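Local coordinates for protein CDP-glucose 4,6-dehydratase (PDB 1WVG) that catalyses the NAD-dependent conversion of CDP-D-glucose to CDP-4-dehydro-6-deoxy-D-glucose and water, an early step in making a dideoxy sugar of the lipopolysaccharide O-antigen, at residues A[18-23]-A[199-204]; A[330-335]-A[344-349]; A[232-237]-A[323-328]; A[26-31]-A[241-246]. All coordinates share one frame; numbering follows the deposited sequence.

Contact 1. Residues A[18-23]-A[199-204]. With APR (adenosine-5-diphosphoribose), chain C.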
loop_
_atom_site.group_PDB
_atom_site.type_symbol
_atom_site.label_atom_id
_atom_site.label_comp_id
_atom_site.label_asym_id
_atom_site.label_seq_id
_atom_site.Cartn_x
_atom_site.Cartn_y
_atom_site.Cartn_z
ATOM N N THR A 18 36.957 -0.158 13.176
ATOM C CA THR A 18 38.075 0.476 12.470
ATOM C C THR A 18 37.692 1.538 11.436
ATOM O O THR A 18 38.548 2.275 10.922
ATOM C CB THR A 18 39.016 -0.602 11.890
ATOM O OG1 THR A 18 38.293 -1.362 10.935
ATOM C CG2 THR A 18 39.430 -1.534 13.039
ATOM N N GLY A 19 36.403 1.611 11.135
ATOM C CA GLY A 19 35.911 2.546 10.167
ATOM C C GLY A 19 35.637 3.931 10.716
ATOM O O GLY A 19 35.952 4.290 11.863
ATOM N N PHE A 20 35.022 4.701 9.809
ATOM C CA PHE A 20 34.650 6.081 10.078
ATOM C C PHE A 20 33.639 6.166 11.214
ATOM O O PHE A 20 33.883 6.797 12.242
ATOM C CB PHE A 20 34.180 6.744 8.765
ATOM C CG PHE A 20 33.603 8.129 8.903
ATOM C CD1 PHE A 20 34.358 9.181 9.417
ATOM C CD2 PHE A 20 32.301 8.383 8.472
ATOM C CE1 PHE A 20 33.841 10.471 9.521
ATOM C CE2 PHE A 20 31.752 9.660 8.580
ATOM C CZ PHE A 20 32.539 10.700 9.077
ATOM N N LYS A 21 32.495 5.511 11.023
ATOM C CA LYS A 21 31.458 5.513 12.049
ATOM C C LYS A 21 31.970 4.859 13.326
ATOM O O LYS A 21 31.731 5.366 14.432
ATOM C CB LYS A 21 30.179 4.769 11.600
ATOM C CG LYS A 21 29.494 5.292 10.339
ATOM C CD LYS A 21 28.022 5.695 10.499
ATOM C CE LYS A 21 27.044 4.539 10.619
ATOM N NZ LYS A 21 25.875 4.626 9.724
ATOM N N GLY A 22 32.645 3.708 13.118
ATOM C CA GLY A 22 33.180 2.905 14.211
ATOM C C GLY A 22 34.104 3.648 15.131
ATOM O O GLY A 22 34.011 3.562 16.370
ATOM N N SER A 23 35.016 4.376 14.483
ATOM C CA SER A 23 36.009 5.136 15.211
ATOM C C SER A 23 35.379 6.206 16.040
ATOM O O SER A 23 35.736 6.432 17.193
ATOM C CB SER A 23 36.978 5.791 14.252
ATOM O OG SER A 23 37.796 4.782 13.729
ATOM N N GLY A 199 34.346 15.185 10.081
ATOM C CA GLY A 199 35.788 15.165 9.874
ATOM C C GLY A 199 36.262 13.714 10.048
ATOM O O GLY A 199 35.690 12.966 10.853
ATOM N N GLY A 200 37.278 13.278 9.297
ATOM C CA GLY A 200 37.783 11.917 9.494
ATOM C C GLY A 200 37.320 10.791 8.574
ATOM O O GLY A 200 37.564 9.619 8.921
ATOM N N ASP A 201 36.681 11.104 7.424
ATOM C CA ASP A 201 36.214 10.070 6.491
ATOM C C ASP A 201 36.968 10.079 5.188
ATOM O O ASP A 201 36.925 11.076 4.428
ATOM C CB ASP A 201 34.711 10.135 6.164
ATOM C CG ASP A 201 34.174 8.955 5.368
ATOM O OD1 ASP A 201 33.106 9.017 4.760
ATOM O OD2 ASP A 201 34.912 7.853 5.402
ATOM N N TRP A 202 37.623 8.939 4.932
ATOM C CA TRP A 202 38.417 8.821 3.722
ATOM C C TRP A 202 37.822 7.904 2.704
ATOM O O TRP A 202 38.454 7.732 1.663
ATOM C CB TRP A 202 39.947 8.570 3.934
ATOM C CG TRP A 202 40.627 9.834 4.377
ATOM C CD1 TRP A 202 41.171 10.793 3.568
ATOM C CD2 TRP A 202 40.769 10.322 5.727
ATOM N NE1 TRP A 202 41.666 11.838 4.324
ATOM C CE2 TRP A 202 41.437 11.580 5.654
ATOM C CE3 TRP A 202 40.435 9.807 6.989
ATOM C CZ2 TRP A 202 41.755 12.316 6.801
ATOM C CZ3 TRP A 202 40.775 10.535 8.119
ATOM C CH2 TRP A 202 41.409 11.783 8.035
ATOM N N ALA A 203 36.636 7.326 3.010
ATOM C CA ALA A 203 35.949 6.406 2.104
ATOM C C ALA A 203 36.056 6.849 0.650
ATOM O O ALA A 203 36.043 8.051 0.375
ATOM C CB ALA A 203 34.465 6.252 2.446
ATOM N N LYS A 204 36.140 5.875 -0.277
ATOM C CA LYS A 204 36.249 6.177 -1.702
ATOM C C LYS A 204 34.895 6.534 -2.323
ATOM O O LYS A 204 33.876 5.938 -1.956
ATOM C CB LYS A 204 37.039 5.153 -2.546
ATOM C CG LYS A 204 38.474 4.885 -2.084
ATOM C CD LYS A 204 39.461 6.021 -2.353
ATOM C CE LYS A 204 40.641 6.056 -1.379
ATOM N NZ LYS A 204 40.501 5.149 -0.219
HETATM N N1 APR C . 34.898 -8.293 8.451
HETATM C C2 APR C . 35.033 -7.392 9.453
HETATM N N3 APR C . 34.971 -6.096 9.395
HETATM C C4 APR C . 34.703 -5.664 8.145
HETATM C C5 APR C . 34.514 -6.423 7.033
HETATM C C6 APR C . 34.637 -7.836 7.196
HETATM N N6 APR C . 34.457 -8.777 6.253
HETATM N N7 APR C . 34.236 -5.620 5.934
HETATM C C8 APR C . 34.281 -4.385 6.407
HETATM N N9 APR C . 34.559 -4.358 7.739
HETATM C "C1'" APR C . 34.711 -3.217 8.625
HETATM C "C2'" APR C . 35.872 -2.357 8.206
HETATM O "O2'" APR C . 37.108 -2.978 8.589
HETATM C "C3'" APR C . 35.545 -1.103 9.019
HETATM O "O3'" APR C . 35.853 -1.142 10.421
HETATM O "O4'" APR C . 33.613 -2.377 8.467
HETATM C "C4'" APR C . 34.011 -1.041 8.788
HETATM C "C5'" APR C . 33.583 -0.227 7.604
HETATM O "O5'" APR C . 33.862 1.161 7.913
HETATM P PA APR C . 33.882 2.311 6.760
HETATM O O1A APR C . 34.282 1.770 5.394
HETATM O O2A APR C . 34.556 3.568 7.356
HETATM O O3A APR C . 32.343 2.623 6.629
HETATM P PB APR C . 31.422 3.489 7.652
HETATM O O1B APR C . 31.092 4.773 6.930
HETATM O O2B APR C . 32.010 3.541 9.050
HETATM O O5D APR C . 30.181 2.499 7.781
HETATM C C5D APR C . 29.907 1.928 9.071
HETATM O O4D APR C . 27.444 2.146 8.873
HETATM O O1D APR C . 26.511 3.241 7.028
HETATM C C1D APR C . 26.789 1.955 7.652
HETATM O O2D APR C . 27.131 0.323 5.856
HETATM C C2D APR C . 27.779 1.205 6.794
HETATM O O3D APR C . 27.574 -0.813 8.046
HETATM C C3D APR C . 28.447 0.288 7.802
HETATM C C4D APR C . 28.575 1.219 8.984
#
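Phe20 and Asp201 stack where the glycine-rich dinucleotide-binding turn of the Rossmann fold meets the loop after strand 187-197. With CG anti to the backbone N (chi1 173°), the Phe20 ring is carried to that loop. Asp201 CB sits almost over the middle of one face, 3.4 Å from the Phe20 ring centroid, a CH-pi contact, and the carboxylate lies nearly parallel to the ring, with 12° between the planes. At the ring's edge, near its plane, are O1B of the bound adenosine-5-diphosphoribose and Gly199 O, which is 3.4 Å from Phe20 CE1 and also takes a hydrogen bond from Trp24. The carboxylate is held at both oxygens: OD1 by a salt bridge to Arg206, itself a ligand-binding residue, and OD2 by Ala203 N at 3.0 Å, closing an Asx turn and meeting OD2 from above the carboxylate plane. The backbone at the helix start grips the same diphosphate. Gly19, the N-cap, brings its CA to 3.4 Å from ligand O5'. Beyond it, Lys21 N binds O2B of the second phosphate at 2.8 Å, and Phe20 N gives a nearly straight bond (176°) to ligand O2A at 2.7 Å.

Contact 2. Residues A[330-335]-A[344-349]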
loop_
_atom_site.group_PDB
_atom_site.type_symbol
_atom_site.label_atom_id
_atom_site.label_comp_id
_atom_site.label_asym_id
_atom_site.label_seq_id
_atom_site.Cartn_x
_atom_site.Cartn_y
_atom_site.Cartn_z
ATOM N N VAL A 330 34.966 21.342 7.850
ATOM C CA VAL A 330 36.011 22.184 7.297
ATOM C C VAL A 330 37.074 22.505 8.324
ATOM O O VAL A 330 38.267 22.356 8.135
ATOM C CB VAL A 330 35.400 23.480 6.839
ATOM C CG1 VAL A 330 36.493 24.545 6.893
ATOM C CG2 VAL A 330 34.851 23.295 5.416
ATOM N N LYS A 331 36.600 22.961 9.439
ATOM C CA LYS A 331 37.464 23.271 10.515
ATOM C C LYS A 331 38.272 22.067 10.844
ATOM O O LYS A 331 39.480 22.165 10.981
ATOM C CB LYS A 331 36.655 23.685 11.718
ATOM C CG LYS A 331 36.434 25.185 11.669
ATOM C CD LYS A 331 35.549 25.756 12.763
ATOM C CE LYS A 331 34.947 27.086 12.323
ATOM N NZ LYS A 331 33.899 27.587 13.244
ATOM N N TRP A 332 37.601 20.934 10.971
ATOM C CA TRP A 332 38.289 19.694 11.335
ATOM C C TRP A 332 39.370 19.321 10.350
ATOM O O TRP A 332 40.513 19.020 10.704
ATOM C CB TRP A 332 37.333 18.493 11.604
ATOM C CG TRP A 332 37.906 17.268 12.295
ATOM C CD1 TRP A 332 37.712 16.860 13.611
ATOM C CD2 TRP A 332 38.735 16.257 11.702
ATOM N NE1 TRP A 332 38.349 15.655 13.875
ATOM C CE2 TRP A 332 38.980 15.270 12.708
ATOM C CE3 TRP A 332 39.303 16.110 10.437
ATOM C CZ2 TRP A 332 39.801 14.187 12.446
ATOM C CZ3 TRP A 332 40.078 15.004 10.186
ATOM C CH2 TRP A 332 40.322 14.062 11.176
ATOM N N HIS A 333 39.000 19.325 9.091
ATOM C CA HIS A 333 39.938 18.956 8.066
ATOM C C HIS A 333 41.210 19.803 8.072
ATOM O O HIS A 333 42.332 19.293 7.987
ATOM C CB HIS A 333 39.270 18.923 6.698
ATOM C CG HIS A 333 40.008 18.046 5.766
ATOM N ND1 HIS A 333 39.974 16.669 5.908
ATOM C CD2 HIS A 333 40.771 18.373 4.682
ATOM C CE1 HIS A 333 40.723 16.179 4.910
ATOM N NE2 HIS A 333 41.205 17.183 4.155
ATOM N N LYS A 334 41.025 21.109 8.173
ATOM C CA LYS A 334 42.124 22.045 8.187
ATOM C C LYS A 334 43.023 21.842 9.403
ATOM O O LYS A 334 44.244 21.790 9.266
ATOM C CB LYS A 334 41.622 23.474 8.040
ATOM C CG LYS A 334 41.047 23.711 6.653
ATOM C CD LYS A 334 40.663 25.170 6.388
ATOM C CE LYS A 334 40.416 25.466 4.905
ATOM N NZ LYS A 334 40.259 26.897 4.616
ATOM N N ALA A 335 42.429 21.716 10.591
ATOM C CA ALA A 335 43.228 21.505 11.791
ATOM C C ALA A 335 44.181 20.332 11.618
ATOM O O ALA A 335 45.352 20.361 11.984
ATOM C CB ALA A 335 42.326 21.283 12.988
ATOM N N ILE A 344 42.448 15.319 20.180
ATOM C CA ILE A 344 41.928 16.393 20.960
ATOM C C ILE A 344 40.806 17.148 20.245
ATOM O O ILE A 344 39.786 17.508 20.813
ATOM C CB ILE A 344 43.078 17.237 21.475
ATOM C CG1 ILE A 344 43.704 16.440 22.617
ATOM C CG2 ILE A 344 42.531 18.565 21.963
ATOM C CD1 ILE A 344 42.882 15.174 22.932
ATOM N N CYS A 345 40.948 17.381 18.953
ATOM C CA CYS A 345 39.879 18.050 18.206
ATOM C C CYS A 345 38.607 17.201 18.212
ATOM O O CYS A 345 37.515 17.699 18.464
ATOM C CB CYS A 345 40.306 18.228 16.742
ATOM S SG CYS A 345 41.647 19.440 16.652
ATOM N N SER A 346 38.797 15.906 17.899
ATOM C CA SER A 346 37.740 14.929 17.852
ATOM C C SER A 346 37.071 14.897 19.208
ATOM O O SER A 346 35.858 15.010 19.309
ATOM C CB SER A 346 38.199 13.568 17.335
ATOM O OG SER A 346 38.758 13.738 16.023
ATOM N N LYS A 347 37.834 14.805 20.291
ATOM C CA LYS A 347 37.193 14.825 21.608
ATOM C C LYS A 347 36.378 16.081 21.793
ATOM O O LYS A 347 35.304 16.101 22.412
ATOM C CB LYS A 347 38.186 14.697 22.764
ATOM C CG LYS A 347 38.839 13.317 22.884
ATOM C CD LYS A 347 39.260 12.953 24.309
ATOM C CE LYS A 347 40.603 12.236 24.398
ATOM N NZ LYS A 347 40.830 11.531 25.680
ATOM N N ARG A 348 36.894 17.170 21.246
ATOM C CA ARG A 348 36.164 18.404 21.368
ATOM C C ARG A 348 34.808 18.386 20.641
ATOM O O ARG A 348 33.789 18.928 21.092
ATOM C CB ARG A 348 37.011 19.589 20.935
ATOM C CG ARG A 348 36.672 20.823 21.769
ATOM C CD ARG A 348 37.302 22.134 21.314
ATOM N NE ARG A 348 36.393 23.258 21.518
ATOM C CZ ARG A 348 36.379 24.391 20.814
ATOM N NH1 ARG A 348 37.249 24.652 19.812
ATOM N NH2 ARG A 348 35.468 25.313 21.129
ATOM N N GLU A 349 34.783 17.790 19.461
ATOM C CA GLU A 349 33.500 17.770 18.752
ATOM C C GLU A 349 32.413 17.027 19.485
ATOM O O GLU A 349 31.282 17.521 19.523
ATOM C CB GLU A 349 33.561 17.327 17.298
ATOM C CG GLU A 349 34.271 18.397 16.479
ATOM C CD GLU A 349 33.470 18.768 15.292
ATOM O OE1 GLU A 349 33.099 17.934 14.472
ATOM O OE2 GLU A 349 33.212 20.055 15.269
#
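Trp332 turns its CG anti to its own backbone N (chi1 -166°) and thereby swings the indole across to helix 342-355, where Ser346 holds OG anti to its carbonyl carbon and meets the ring's nitrogen. Trp332 NE1 donates to Ser346 OG at 2.9 Å, with an N-H...O angle of 158°. The oxygen lies in the indole plane, so the bond is made at the ring's edge and probably helps to fix the indole's rotation. The hydroxyl has a second bond, to Met342 O one turn earlier on its own helix; since it accepts from the indole, it can donate its own hydrogen to that carbonyl. The two segments belong to an antiparallel helical hairpin, made by helices 322-337 and 342-355 with a short connection between them. Their local axes come within 10.9 Å of each other, at 165° between directions. Cys345 adds apolar contact beside the polar bond. Its CB comes 4.3 Å from Trp332 CD1, obliquely to the ring, and its SG reaches back along the hairpin to lie 4.2 Å from Ala335 CB. Leu27 and Trp24 of helix 20-31 pack against Ser346, while Trp202 touches Trp332.

Contact 3. Residues A[232-237]-A[323-328]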
loop_
_atom_site.group_PDB
_atom_site.type_symbol
_atom_site.label_atom_id
_atom_site.label_comp_id
_atom_site.label_asym_id
_atom_site.label_seq_id
_atom_site.Cartn_x
_atom_site.Cartn_y
_atom_site.Cartn_z
ATOM N N TRP A 232 21.676 14.234 4.442
ATOM C CA TRP A 232 22.944 14.663 5.045
ATOM C C TRP A 232 22.974 14.943 6.540
ATOM O O TRP A 232 22.188 15.749 7.050
ATOM C CB TRP A 232 23.523 15.879 4.320
ATOM C CG TRP A 232 23.259 15.867 2.841
ATOM C CD1 TRP A 232 22.296 16.576 2.171
ATOM C CD2 TRP A 232 23.979 15.141 1.839
ATOM N NE1 TRP A 232 22.370 16.347 0.820
ATOM C CE2 TRP A 232 23.397 15.474 0.575
ATOM C CE3 TRP A 232 25.058 14.248 1.892
ATOM C CZ2 TRP A 232 23.859 14.929 -0.632
ATOM C CZ3 TRP A 232 25.485 13.708 0.679
ATOM C CH2 TRP A 232 24.916 14.048 -0.566
ATOM N N GLN A 233 23.950 14.360 7.240
ATOM C CA GLN A 233 24.020 14.652 8.646
ATOM C C GLN A 233 25.365 14.379 9.289
ATOM O O GLN A 233 26.039 13.401 9.014
ATOM C CB GLN A 233 22.949 13.829 9.396
ATOM C CG GLN A 233 23.303 12.336 9.381
ATOM C CD GLN A 233 22.261 11.402 9.994
ATOM O OE1 GLN A 233 22.263 10.196 9.707
ATOM N NE2 GLN A 233 21.404 11.926 10.871
ATOM N N HIS A 234 25.719 15.231 10.219
ATOM C CA HIS A 234 26.937 15.033 10.968
ATOM C C HIS A 234 26.952 13.614 11.514
ATOM O O HIS A 234 25.977 13.122 12.090
ATOM C CB HIS A 234 27.052 16.012 12.174
ATOM C CG HIS A 234 28.467 16.068 12.691
ATOM N ND1 HIS A 234 28.994 15.052 13.459
ATOM C CD2 HIS A 234 29.457 16.974 12.468
ATOM C CE1 HIS A 234 30.256 15.359 13.717
ATOM N NE2 HIS A 234 30.569 16.515 13.136
ATOM N N VAL A 235 28.093 12.982 11.365
ATOM C CA VAL A 235 28.292 11.622 11.808
ATOM C C VAL A 235 27.834 11.402 13.243
ATOM O O VAL A 235 27.388 10.321 13.595
ATOM C CB VAL A 235 29.770 11.198 11.565
ATOM C CG1 VAL A 235 30.756 12.071 12.338
ATOM C CG2 VAL A 235 30.011 9.712 11.845
ATOM N N LEU A 236 27.970 12.412 14.101
ATOM C CA LEU A 236 27.587 12.254 15.522
ATOM C C LEU A 236 26.081 12.131 15.753
ATOM O O LEU A 236 25.624 11.612 16.775
ATOM C CB LEU A 236 28.163 13.341 16.450
ATOM C CG LEU A 236 29.695 13.343 16.505
ATOM C CD1 LEU A 236 30.185 14.507 17.357
ATOM C CD2 LEU A 236 30.132 12.036 17.154
ATOM N N GLU A 237 25.303 12.611 14.787
ATOM C CA GLU A 237 23.851 12.550 14.905
ATOM C C GLU A 237 23.231 11.157 15.035
ATOM O O GLU A 237 22.533 10.878 16.015
ATOM C CB GLU A 237 23.201 13.379 13.797
ATOM C CG GLU A 237 23.817 14.790 13.785
ATOM C CD GLU A 237 22.927 15.809 14.437
ATOM O OE1 GLU A 237 22.381 15.629 15.513
ATOM O OE2 GLU A 237 22.769 16.884 13.706
ATOM N N THR A 323 24.460 23.462 7.621
ATOM C CA THR A 323 25.501 24.437 7.489
ATOM C C THR A 323 26.539 24.370 8.596
ATOM O O THR A 323 27.755 24.474 8.373
ATOM C CB THR A 323 24.864 25.817 7.346
ATOM O OG1 THR A 323 23.918 25.713 6.301
ATOM C CG2 THR A 323 25.930 26.842 6.983
ATOM N N GLU A 324 26.046 24.216 9.808
ATOM C CA GLU A 324 26.923 24.154 10.957
ATOM C C GLU A 324 27.812 22.947 10.783
ATOM O O GLU A 324 29.042 22.975 10.925
ATOM C CB GLU A 324 26.059 24.047 12.226
ATOM C CG GLU A 324 26.620 23.028 13.223
ATOM C CD GLU A 324 27.546 23.674 14.216
ATOM O OE1 GLU A 324 28.692 24.005 13.940
ATOM O OE2 GLU A 324 26.992 23.821 15.396
ATOM N N THR A 325 27.136 21.876 10.417
ATOM C CA THR A 325 27.814 20.657 10.157
ATOM C C THR A 325 28.944 20.896 9.120
ATOM O O THR A 325 30.113 20.656 9.410
ATOM C CB THR A 325 26.739 19.621 9.795
ATOM O OG1 THR A 325 26.091 19.239 11.013
ATOM C CG2 THR A 325 27.337 18.415 9.070
ATOM N N LEU A 326 28.640 21.429 7.925
ATOM C CA LEU A 326 29.661 21.686 6.914
ATOM C C LEU A 326 30.796 22.540 7.452
ATOM O O LEU A 326 31.988 22.357 7.188
ATOM C CB LEU A 326 28.996 22.349 5.702
ATOM C CG LEU A 326 28.154 21.348 4.927
ATOM C CD1 LEU A 326 27.633 22.024 3.671
ATOM C CD2 LEU A 326 28.973 20.106 4.554
ATOM N N SER A 327 30.417 23.490 8.261
ATOM C CA SER A 327 31.422 24.339 8.813
ATOM C C SER A 327 32.419 23.582 9.679
ATOM O O SER A 327 33.632 23.749 9.570
ATOM C CB SER A 327 30.773 25.467 9.553
ATOM O OG SER A 327 31.792 26.083 10.304
ATOM N N ARG A 328 31.883 22.719 10.530
ATOM C CA ARG A 328 32.671 21.899 11.423
ATOM C C ARG A 328 33.552 20.917 10.688
ATOM O O ARG A 328 34.656 20.663 11.144
ATOM C CB ARG A 328 31.791 21.127 12.393
ATOM C CG ARG A 328 31.339 21.997 13.548
ATOM C CD ARG A 328 30.208 21.353 14.350
ATOM N NE ARG A 328 29.836 22.084 15.572
ATOM C CZ ARG A 328 30.593 22.207 16.689
ATOM N NH1 ARG A 328 31.796 21.654 16.806
ATOM N NH2 ARG A 328 30.124 22.894 17.729
HETATM O O HOH W 1 24.140 17.515 11.083
#
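The imidazole of His234 is met obliquely by Thr325 CG2, takes Leu236 N in plane at one edge, and packs edge-to-face with Trp320. It stands where strand 232-234 of the Rossmann sheet turns into helix 236-251, and Thr325 belongs to helix 322-337 beside that junction. Leu236 N donates to His234 ND1 at 2.9 Å, a nearly straight capping bond (171°) that ties the ring to the start of the helix. With ND1 accepting, the hydrogen bond of NE2 with Glu349 is consistent with a proton on NE2. The direct touch lies nearer the backbone: His234 CB is 3.6 Å from Thr325 OG1. Thr325 places its methyl anti to its backbone N and its hydroxyl beside that N (chi1 -76°), so CG2 faces the strand, 3.8 Å from His234 N, while OG1 is turned to a water. The other flat group, the guanidinium of Arg328, has Glu324 OE2 in plane at its edge; Arg328 NE forms a salt bridge with Glu324 OE1 at 2.8 Å, and NH1 has further acidic partners in Glu349 and Asp352. No hydrogen bond links the two segments directly. The water does so instead: it accepts from His234 N at 2.9 Å, donates to Glu237 OE2 at 3.0 Å, and lies 2.6 Å from Thr325 OG1.

Contact 4. Residues A[26-31]-A[241-246]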
loop_
_atom_site.group_PDB
_atom_site.type_symbol
_atom_site.label_atom_id
_atom_site.label_comp_id
_atom_site.label_asym_id
_atom_site.label_seq_id
_atom_site.Cartn_x
_atom_site.Cartn_y
_atom_site.Cartn_z
ATOM N N SER A 26 33.486 4.351 18.779
ATOM C CA SER A 26 34.368 3.816 19.821
ATOM C C SER A 26 34.966 4.904 20.717
ATOM O O SER A 26 35.054 4.823 21.953
ATOM C CB SER A 26 35.441 2.950 19.191
ATOM O OG SER A 26 34.825 1.971 18.383
ATOM N N LEU A 27 35.381 5.964 20.059
ATOM C CA LEU A 27 35.909 7.075 20.769
ATOM C C LEU A 27 34.885 7.617 21.767
ATOM O O LEU A 27 35.149 7.773 22.970
ATOM C CB LEU A 27 36.225 8.137 19.752
ATOM C CG LEU A 27 36.927 9.292 20.418
ATOM C CD1 LEU A 27 38.144 8.748 21.148
ATOM C CD2 LEU A 27 37.404 10.247 19.325
ATOM N N TRP A 28 33.685 7.893 21.255
ATOM C CA TRP A 28 32.613 8.415 22.093
ATOM C C TRP A 28 32.422 7.558 23.325
ATOM O O TRP A 28 32.414 8.011 24.481
ATOM C CB TRP A 28 31.266 8.402 21.321
ATOM C CG TRP A 28 30.266 9.381 21.908
ATOM C CD1 TRP A 28 30.255 9.841 23.195
ATOM C CD2 TRP A 28 29.186 10.065 21.217
ATOM N NE1 TRP A 28 29.242 10.759 23.358
ATOM C CE2 TRP A 28 28.560 10.907 22.155
ATOM C CE3 TRP A 28 28.689 10.046 19.896
ATOM C CZ2 TRP A 28 27.467 11.727 21.785
ATOM C CZ3 TRP A 28 27.625 10.864 19.523
ATOM C CH2 TRP A 28 27.021 11.693 20.472
ATOM N N LEU A 29 32.201 6.281 23.007
ATOM C CA LEU A 29 31.954 5.235 23.983
ATOM C C LEU A 29 33.065 5.104 25.049
ATOM O O LEU A 29 32.812 5.076 26.269
ATOM C CB LEU A 29 31.648 3.885 23.284
ATOM C CG LEU A 29 30.189 3.695 22.816
ATOM C CD1 LEU A 29 29.901 2.256 22.347
ATOM C CD2 LEU A 29 29.187 4.107 23.904
ATOM N N THR A 30 34.327 5.012 24.601
ATOM C CA THR A 30 35.377 4.865 25.606
ATOM C C THR A 30 35.447 6.105 26.456
ATOM O O THR A 30 35.667 6.089 27.669
ATOM C CB THR A 30 36.738 4.544 25.019
ATOM O OG1 THR A 30 37.084 5.650 24.256
ATOM C CG2 THR A 30 36.646 3.344 24.103
ATOM N N GLU A 31 35.225 7.218 25.790
ATOM C CA GLU A 31 35.225 8.471 26.501
ATOM C C GLU A 31 34.171 8.485 27.586
ATOM O O GLU A 31 34.318 9.230 28.551
ATOM C CB GLU A 31 35.019 9.658 25.560
ATOM C CG GLU A 31 35.125 11.027 26.255
ATOM C CD GLU A 31 34.757 12.160 25.330
ATOM O OE1 GLU A 31 35.585 12.824 24.720
ATOM O OE2 GLU A 31 33.448 12.357 25.249
ATOM N N GLY A 241 21.712 8.633 18.185
ATOM C CA GLY A 241 20.525 7.824 18.085
ATOM C C GLY A 241 20.862 6.395 18.447
ATOM O O GLY A 241 20.151 5.768 19.253
ATOM N N TYR A 242 21.962 5.860 17.872
ATOM C CA TYR A 242 22.361 4.471 18.200
ATOM C C TYR A 242 22.602 4.290 19.712
ATOM O O TYR A 242 22.320 3.260 20.310
ATOM C CB TYR A 242 23.704 4.022 17.578
ATOM C CG TYR A 242 23.750 4.125 16.088
ATOM C CD1 TYR A 242 22.610 4.486 15.366
ATOM C CD2 TYR A 242 24.939 3.876 15.397
ATOM C CE1 TYR A 242 22.652 4.552 13.968
ATOM C CE2 TYR A 242 24.995 3.980 14.004
ATOM C CZ TYR A 242 23.845 4.307 13.281
ATOM O OH TYR A 242 23.879 4.420 11.896
ATOM N N ILE A 243 23.174 5.305 20.319
ATOM C CA ILE A 243 23.530 5.201 21.709
ATOM C C ILE A 243 22.303 5.199 22.568
ATOM O O ILE A 243 22.187 4.409 23.513
ATOM C CB ILE A 243 24.498 6.320 22.089
ATOM C CG1 ILE A 243 25.891 5.943 21.651
ATOM C CG2 ILE A 243 24.527 6.638 23.577
ATOM C CD1 ILE A 243 26.730 7.209 21.518
ATOM N N VAL A 244 21.398 6.091 22.205
ATOM C CA VAL A 244 20.145 6.225 22.943
ATOM C C VAL A 244 19.325 4.951 22.918
ATOM O O VAL A 244 18.796 4.494 23.947
ATOM C CB VAL A 244 19.332 7.425 22.509
ATOM C CG1 VAL A 244 17.896 7.234 22.992
ATOM C CG2 VAL A 244 19.961 8.702 23.079
ATOM N N VAL A 245 19.264 4.334 21.745
ATOM C CA VAL A 245 18.487 3.120 21.680
ATOM C C VAL A 245 19.136 2.044 22.466
ATOM O O VAL A 245 18.445 1.251 23.083
ATOM C CB VAL A 245 18.088 2.620 20.287
ATOM C CG1 VAL A 245 17.430 3.731 19.494
ATOM C CG2 VAL A 245 19.358 2.216 19.577
ATOM N N ALA A 246 20.458 1.998 22.437
ATOM C CA ALA A 246 21.070 0.938 23.228
ATOM C C ALA A 246 20.680 1.074 24.705
ATOM O O ALA A 246 20.443 0.094 25.422
ATOM C CB ALA A 246 22.586 0.987 23.100
#
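Trp28 and Leu29, the two residues that meet Ile243, sit on a helical turn closed by the 2.8 Å hydrogen bond from Thr30 N to Ser26 O, and the polar atoms of that bond stay clear of the contact. The touching is done by Ile243, whose CG1 lies anti to the carbonyl carbon (chi1 -80°) and whose chain runs on nearly extended at chi2 (158°), carrying CD1 out as a methyl tip over one face of the Trp28 indole. That tip is 4.0 Å from the centroid of the six-membered ring of Trp28, 21° off its normal, a CH-pi contact. It sits toward the rim, over the CD2-CE3 side of the six-membered ring, with Ile243 CD1 equally near Trp28 CD2 and CE3 at 3.8 Å. One carbon back from the tip, Ile243 CG1 lies 4.4 Å from Leu29 CD2. Helices 20-31 and 236-251 of the Rossmann domain meet here, and Trp7 of helix 4-7 and Ile2 close in on the same cluster. Since no hydrogen bond crosses between the segments and the three touching side chains are buried, this junction has no directional polar bond and depends on dispersion and the hydrophobic effect.

In the fold
Contacts 1 and 4 share helix 20-31, their centres about 16 Å apart: its beginning meets the ligand and its later turns meet helix 236-251. Contact 3 lies where that second helix leaves strand 232-234, about 14 Å from contact 1, and shares helix 322-337 with contact 2, about 12 Å away. Along the chain, contact 4 crosses both 1 and 3, whereas contact 2 opens after the others have closed. The C-terminal hairpin is thus laid back on the Rossmann core: Trp332 packs on Gly199 and Gly200, Ser346 on Leu27, and Glu349 probably hydrogen-bonds His234. Leu236 touches Trp28 between contacts 3 and 4. One continuous set of contacts connects the dinucleotide site with the end of the chain.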